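Local coordinates for probable starch synthase 4, chloroplastic/amyloplastic (Arabidopsis thaliana, PDB 6GNE), which is a probable plastid starch synthase with the GT-B glycosyltransferase fold, modelled here with bound adenosine-5'-diphosphate, at residues W269-D274 / M407-I412; S307-V312 / G338-L343. One frame throughout, in Å; residues are numbered along the deposited sequence.

Interaction 1 of 2, residues W269-D274 / M407-I412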
loop_
_atom_site.group_PDB
_atom_site.type_symbol
_atom_site.label_atom_id
_atom_site.label_comp_id
_atom_site.label_asym_id
_atom_site.label_seq_id
_atom_site.Cartn_x
_atom_site.Cartn_y
_atom_site.Cartn_z
ATOM N N TRP A 269 -8.884 -1.050 -11.226
ATOM C CA TRP A 269 -8.229 0.097 -11.878
ATOM C C TRP A 269 -8.176 -0.133 -13.382
ATOM O O TRP A 269 -7.206 -0.672 -13.902
ATOM C CB TRP A 269 -6.858 0.333 -11.260
ATOM C CG TRP A 269 -6.956 0.691 -9.804
ATOM C CD1 TRP A 269 -6.725 -0.131 -8.729
ATOM C CD2 TRP A 269 -7.334 1.949 -9.264
ATOM N NE1 TRP A 269 -6.928 0.551 -7.550
ATOM C CE2 TRP A 269 -7.322 1.824 -7.857
ATOM C CE3 TRP A 269 -7.713 3.165 -9.829
ATOM C CZ2 TRP A 269 -7.651 2.884 -7.020
ATOM C CZ3 TRP A 269 -8.036 4.207 -9.004
ATOM C CH2 TRP A 269 -8.002 4.072 -7.618
ATOM N N ASN A 270 -9.258 0.235 -14.063
ATOM C CA ASN A 270 -9.387 0.032 -15.505
ATOM C C ASN A 270 -10.229 1.152 -16.099
ATOM O O ASN A 270 -11.435 1.194 -15.854
ATOM C CB ASN A 270 -10.062 -1.314 -15.802
ATOM C CG ASN A 270 -10.151 -1.631 -17.296
ATOM O OD1 ASN A 270 -9.849 -0.812 -18.169
ATOM N ND2 ASN A 270 -10.587 -2.825 -17.587
ATOM N N PRO A 271 -9.618 2.040 -16.902
ATOM C CA PRO A 271 -10.384 3.160 -17.468
ATOM C C PRO A 271 -11.589 2.755 -18.364
ATOM O O PRO A 271 -12.544 3.516 -18.494
ATOM C CB PRO A 271 -9.329 3.918 -18.285
ATOM C CG PRO A 271 -8.328 2.879 -18.658
ATOM C CD PRO A 271 -8.238 2.039 -17.412
ATOM N N ALA A 272 -11.519 1.576 -18.977
ATOM C CA ALA A 272 -12.572 1.079 -19.863
ATOM C C ALA A 272 -13.868 0.737 -19.150
ATOM O O ALA A 272 -14.921 0.753 -19.781
ATOM C CB ALA A 272 -12.079 -0.135 -20.654
ATOM N N THR A 273 -13.780 0.384 -17.869
ATOM C CA THR A 273 -14.953 -0.065 -17.108
ATOM C C THR A 273 -15.079 0.616 -15.769
ATOM O O THR A 273 -15.785 0.129 -14.929
ATOM C CB THR A 273 -14.893 -1.598 -16.824
ATOM O OG1 THR A 273 -13.741 -1.892 -16.040
ATOM C CG2 THR A 273 -14.821 -2.395 -18.088
ATOM N N ASP A 274 -14.390 1.726 -15.551
ATOM C CA ASP A 274 -14.355 2.352 -14.222
ATOM C C ASP A 274 -15.729 3.031 -13.975
ATOM O O ASP A 274 -16.126 3.940 -14.728
ATOM C CB ASP A 274 -13.202 3.355 -14.141
ATOM C CG ASP A 274 -12.969 3.883 -12.759
ATOM O OD1 ASP A 274 -13.909 3.931 -11.935
ATOM O OD2 ASP A 274 -11.814 4.282 -12.493
ATOM N N MET A 407 -0.268 5.533 -14.862
ATOM C CA MET A 407 0.057 5.029 -16.196
ATOM C C MET A 407 -1.065 4.164 -16.805
ATOM O O MET A 407 -1.326 4.201 -18.007
ATOM C CB MET A 407 1.354 4.237 -16.151
ATOM C CG MET A 407 2.565 5.131 -15.998
ATOM S SD MET A 407 4.123 4.289 -16.193
ATOM C CE MET A 407 4.252 3.441 -14.624
ATOM N N ARG A 408 -1.747 3.412 -15.955
ATOM C CA ARG A 408 -2.896 2.635 -16.376
ATOM C C ARG A 408 -3.988 3.542 -16.946
ATOM O O ARG A 408 -4.660 3.150 -17.883
ATOM C CB ARG A 408 -3.408 1.804 -15.187
ATOM C CG ARG A 408 -4.691 1.013 -15.370
ATOM C CD ARG A 408 -4.512 -0.099 -16.373
ATOM N NE ARG A 408 -5.611 -1.057 -16.272
ATOM C CZ ARG A 408 -6.078 -1.829 -17.258
ATOM N NH1 ARG A 408 -5.551 -1.781 -18.463
ATOM N NH2 ARG A 408 -7.074 -2.682 -17.013
ATOM N N TYR A 409 -4.137 4.739 -16.381
ATOM C CA TYR A 409 -5.113 5.747 -16.824
ATOM C C TYR A 409 -4.497 6.781 -17.788
ATOM O O TYR A 409 -5.085 7.834 -18.047
ATOM C CB TYR A 409 -5.748 6.442 -15.590
ATOM C CG TYR A 409 -6.769 5.584 -14.887
ATOM C CD1 TYR A 409 -6.399 4.436 -14.217
ATOM C CD2 TYR A 409 -8.130 5.897 -14.919
ATOM C CE1 TYR A 409 -7.348 3.629 -13.583
ATOM C CE2 TYR A 409 -9.092 5.088 -14.291
ATOM C CZ TYR A 409 -8.688 3.960 -13.632
ATOM O OH TYR A 409 -9.584 3.153 -13.005
ATOM N N GLY A 410 -3.324 6.475 -18.324
ATOM C CA GLY A 410 -2.676 7.302 -19.323
ATOM C C GLY A 410 -1.968 8.562 -18.841
ATOM O O GLY A 410 -1.519 9.347 -19.691
ATOM N N SER A 411 -1.882 8.772 -17.518
ATOM C CA SER A 411 -1.213 9.947 -16.964
ATOM C C SER A 411 0.268 9.608 -16.785
ATOM O O SER A 411 0.597 8.588 -16.172
ATOM C CB SER A 411 -1.867 10.361 -15.637
ATOM O OG SER A 411 -1.343 11.572 -15.101
ATOM N N ILE A 412 1.145 10.454 -17.308
ATOM C CA ILE A 412 2.590 10.156 -17.379
ATOM C C ILE A 412 3.341 10.595 -16.139
ATOM O O ILE A 412 3.256 11.746 -15.763
ATOM C CB ILE A 412 3.220 10.822 -18.598
ATOM C CG1 ILE A 412 2.493 10.352 -19.879
ATOM C CG2 ILE A 412 4.709 10.520 -18.673
ATOM C CD1 ILE A 412 2.411 8.836 -20.059
#

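Interaction 2 of 2, residues S307-V312 / G338-L343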
loop_
_atom_site.group_PDB
_atom_site.type_symbol
_atom_site.label_atom_id
_atom_site.label_comp_id
_atom_site.label_asym_id
_atom_site.label_seq_id
_atom_site.Cartn_x
_atom_site.Cartn_y
_atom_site.Cartn_z
ATOM N N SER A 307 -6.824 24.946 -24.893
ATOM C CA SER A 307 -6.419 23.577 -25.254
ATOM C C SER A 307 -4.883 23.499 -25.093
ATOM O O SER A 307 -4.161 24.536 -25.215
ATOM C CB SER A 307 -6.833 23.257 -26.705
ATOM O OG SER A 307 -6.695 24.421 -27.527
ATOM N N ARG A 308 -4.392 22.297 -24.795
ATOM C CA ARG A 308 -2.950 22.093 -24.537
ATOM C C ARG A 308 -2.354 22.873 -23.352
ATOM O O ARG A 308 -1.216 23.312 -23.396
ATOM C CB ARG A 308 -2.152 22.358 -25.835
ATOM C CG ARG A 308 -2.276 21.206 -26.819
ATOM C CD ARG A 308 -1.224 20.124 -26.550
ATOM N NE ARG A 308 -1.840 18.828 -26.292
ATOM C CZ ARG A 308 -1.168 17.725 -26.034
ATOM N NH1 ARG A 308 -1.849 16.630 -25.750
ATOM N NH2 ARG A 308 0.150 17.706 -25.983
ATOM N N ARG A 309 -3.106 22.948 -22.267
ATOM C CA ARG A 309 -2.540 23.288 -20.983
ATOM C C ARG A 309 -2.468 21.966 -20.198
ATOM O O ARG A 309 -3.498 21.347 -19.957
ATOM C CB ARG A 309 -3.411 24.334 -20.294
ATOM C CG ARG A 309 -2.728 24.992 -19.136
ATOM C CD ARG A 309 -3.535 26.112 -18.499
ATOM N NE ARG A 309 -2.994 27.440 -18.784
ATOM C CZ ARG A 309 -2.182 28.173 -18.002
ATOM N NH1 ARG A 309 -1.820 29.376 -18.434
ATOM N NH2 ARG A 309 -1.736 27.771 -16.803
ATOM N N PRO A 310 -1.253 21.502 -19.847
ATOM C CA PRO A 310 -1.138 20.222 -19.153
ATOM C C PRO A 310 -1.660 20.294 -17.696
ATOM O O PRO A 310 -1.362 21.249 -16.982
ATOM C CB PRO A 310 0.365 19.941 -19.192
ATOM C CG PRO A 310 0.977 21.277 -19.205
ATOM C CD PRO A 310 0.055 22.145 -20.008
ATOM N N LEU A 311 -2.459 19.301 -17.316
ATOM C CA LEU A 311 -2.977 19.166 -15.961
ATOM C C LEU A 311 -2.068 18.213 -15.203
ATOM O O LEU A 311 -1.930 17.061 -15.580
ATOM C CB LEU A 311 -4.406 18.621 -15.985
ATOM C CG LEU A 311 -5.081 18.401 -14.634
ATOM C CD1 LEU A 311 -5.345 19.733 -13.956
ATOM C CD2 LEU A 311 -6.392 17.662 -14.819
ATOM N N VAL A 312 -1.442 18.703 -14.141
ATOM C CA VAL A 312 -0.547 17.907 -13.298
ATOM C C VAL A 312 -1.363 17.479 -12.094
ATOM O O VAL A 312 -1.963 18.304 -11.419
ATOM C CB VAL A 312 0.668 18.733 -12.816
ATOM C CG1 VAL A 312 1.551 17.891 -11.888
ATOM C CG2 VAL A 312 1.491 19.263 -14.003
ATOM N N GLY A 338 3.008 27.378 -16.940
ATOM C CA GLY A 338 1.784 27.496 -17.712
ATOM C C GLY A 338 0.898 26.261 -17.710
ATOM O O GLY A 338 0.162 26.044 -18.663
ATOM N N GLY A 339 0.988 25.443 -16.655
ATOM C CA GLY A 339 0.119 24.285 -16.476
ATOM C C GLY A 339 -0.861 24.528 -15.357
ATOM O O GLY A 339 -0.836 25.580 -14.726
ATOM N N GLN A 340 -1.726 23.551 -15.130
ATOM C CA GLN A 340 -2.656 23.509 -14.004
ATOM C C GLN A 340 -2.282 22.374 -13.067
ATOM O O GLN A 340 -1.583 21.446 -13.455
ATOM C CB GLN A 340 -4.078 23.302 -14.510
ATOM C CG GLN A 340 -4.540 24.338 -15.539
ATOM C CD GLN A 340 -5.931 24.071 -16.084
ATOM O OE1 GLN A 340 -6.247 22.953 -16.453
ATOM N NE2 GLN A 340 -6.756 25.108 -16.154
ATOM N N PHE A 341 -2.730 22.461 -11.824
ATOM C CA PHE A 341 -2.363 21.513 -10.781
ATOM C C PHE A 341 -3.569 21.169 -9.869
ATOM O O PHE A 341 -4.220 22.066 -9.315
ATOM C CB PHE A 341 -1.245 22.108 -9.935
ATOM C CG PHE A 341 -0.483 21.102 -9.136
ATOM C CD1 PHE A 341 -0.998 20.564 -7.972
ATOM C CD2 PHE A 341 0.742 20.670 -9.573
ATOM C CE1 PHE A 341 -0.306 19.614 -7.250
ATOM C CE2 PHE A 341 1.456 19.704 -8.860
ATOM C CZ PHE A 341 0.930 19.170 -7.705
ATOM N N VAL A 342 -3.814 19.876 -9.688
ATOM C CA VAL A 342 -4.830 19.365 -8.789
ATOM C C VAL A 342 -4.185 18.443 -7.766
ATOM O O VAL A 342 -3.622 17.428 -8.144
ATOM C CB VAL A 342 -5.909 18.559 -9.538
ATOM C CG1 VAL A 342 -6.923 18.006 -8.568
ATOM C CG2 VAL A 342 -6.663 19.483 -10.468
ATOM N N LEU A 343 -4.286 18.802 -6.490
ATOM C CA LEU A 343 -3.777 17.984 -5.404
ATOM C C LEU A 343 -4.961 17.372 -4.668
ATOM O O LEU A 343 -5.916 18.071 -4.293
ATOM C CB LEU A 343 -2.938 18.792 -4.413
ATOM C CG LEU A 343 -2.432 18.092 -3.151
ATOM C CD1 LEU A 343 -1.513 16.927 -3.501
ATOM C CD2 LEU A 343 -1.661 19.048 -2.288
#

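Interaction 1 of 2, residues W269-D274 / M407-I412
The phenol ring of Y409 takes the ring of P271 on one face: CD of P271 stands 4.2 Å from the Y409 ring centroid and only 9° off the ring normal, a CH-pi contact over the middle of the ring. At the ring's edge, near its plane, lies OD2 of D274, whose carboxylate is turned nearly perpendicular to the phenol. W269 is met differently, since Y409 CE1 reaches the edge of the indole in its plane, 3.8 Å from W269 CE3, and the two side chains cross at about a right angle. With its ring anti to the carbonyl carbon (chi1 -76°), Y409 extends into the 269-274 loop, and its OH donates to D274 OD2 over 2.6 Å. That oxygen is approached on its anti side, 33° out of the carboxylate plane, and it is also hydrogen-bonded to ND1 of H381.

The side chain of R408 holds the backbone of the same loop. The chain bends at chi2, and NE gives a hydrogen bond of 2.9 Å to W269 O; NE lies in the carbonyl plane of W269, and W269 O lies near the guanidinium plane of R408. P271 CD and N270 OD1 lie over one guanidinium face, while NH2 bonds to the carbonyl of T266. N270 folds its own loop: OD1 accepts from A272 N at 3.0 Å, closing an Asx turn.

Helix 402-408 ends here in a Schellman motif, with G410 at positive phi as the C-prime residue and G410 N bonded to M407 O. The indole of W269, which also stacks on H381, comes within about 4 Å of the bound adenosine-5'-diphosphate, so this helix end and loop meet beside the nucleotide pocket of a GT-B enzyme.

Interaction 2 of 2, residues S307-V312 / G338-L343
This contact opens a beta-alpha-beta unit, the Rossmann-like element repeated in GT-B domains: strand 311-317 leads through helix 324-336 to strand 340-346, and the two parallel strands begin their pairing here. The backbones are stitched by Q340 N to P310 O (3.0 Å), V312 N to Q340 O (2.8 Å) and V342 N to V312 O (3.0 Å), all nearly straight at hydrogen. F341 CA adds a CA-H...O contact to V312 O, which also lies over one face of the F341 ring.

On the sheet face carrying L311 and Q340, L311 CD1 touches both Q340 CB and, at 3.7 Å, V342 CG2. The other face joins V312 to F341: V312 CG1, anti to the backbone N (chi1 178°), meets F341 CE2 at 3.5 Å. Ahead of the strand, R309 lies along the turn at G338 and G339, where a Schellman motif ends helix 324-336. The R309 chain bends at chi3 and sets one guanidinium face over the carbonyl of G338, while NH2 makes a weak hydrogen bond of 3.2 Å to G339 O near the guanidinium plane. R309 NE forms a salt bridge with E306. The aliphatic part of R309 crosses Q340 at about a right angle, R309 CD against Q340 CG, and the Q340 amide is held by R297 NE and S303 O.

Helix 287-300 covers L311 and V342 on one side of the sheet, whereas helix 324-336 packs against V312 and F341 on the other, joined at V312 by F459 of helix 448-464; strands 389-392 and 369-372 flank the pair.

Overall arrangement
The centres of the two contacts are about 18 Å apart, and their nearest atoms about 6 Å. Both segments of interaction 2 fall between the two segments of interaction 1 in sequence. The six-stranded parallel sheet relates them: interaction 2 pairs strands 311-317 and 340-346, and the 407-412 segment of interaction 1 leads into strand 412-416, with strand 389-392 between strands 311-317 and 412-416. D388 bonds to the backbone of both L311 and I412. Helix 287-300 is a second link, since K289 bonds to Y409 O and K293 to R309 O. Through W269, interaction 1 borders the nucleotide; interaction 2 lies farther from it, at the start of two strands, the V342 side chain about 10 Å from the ADP.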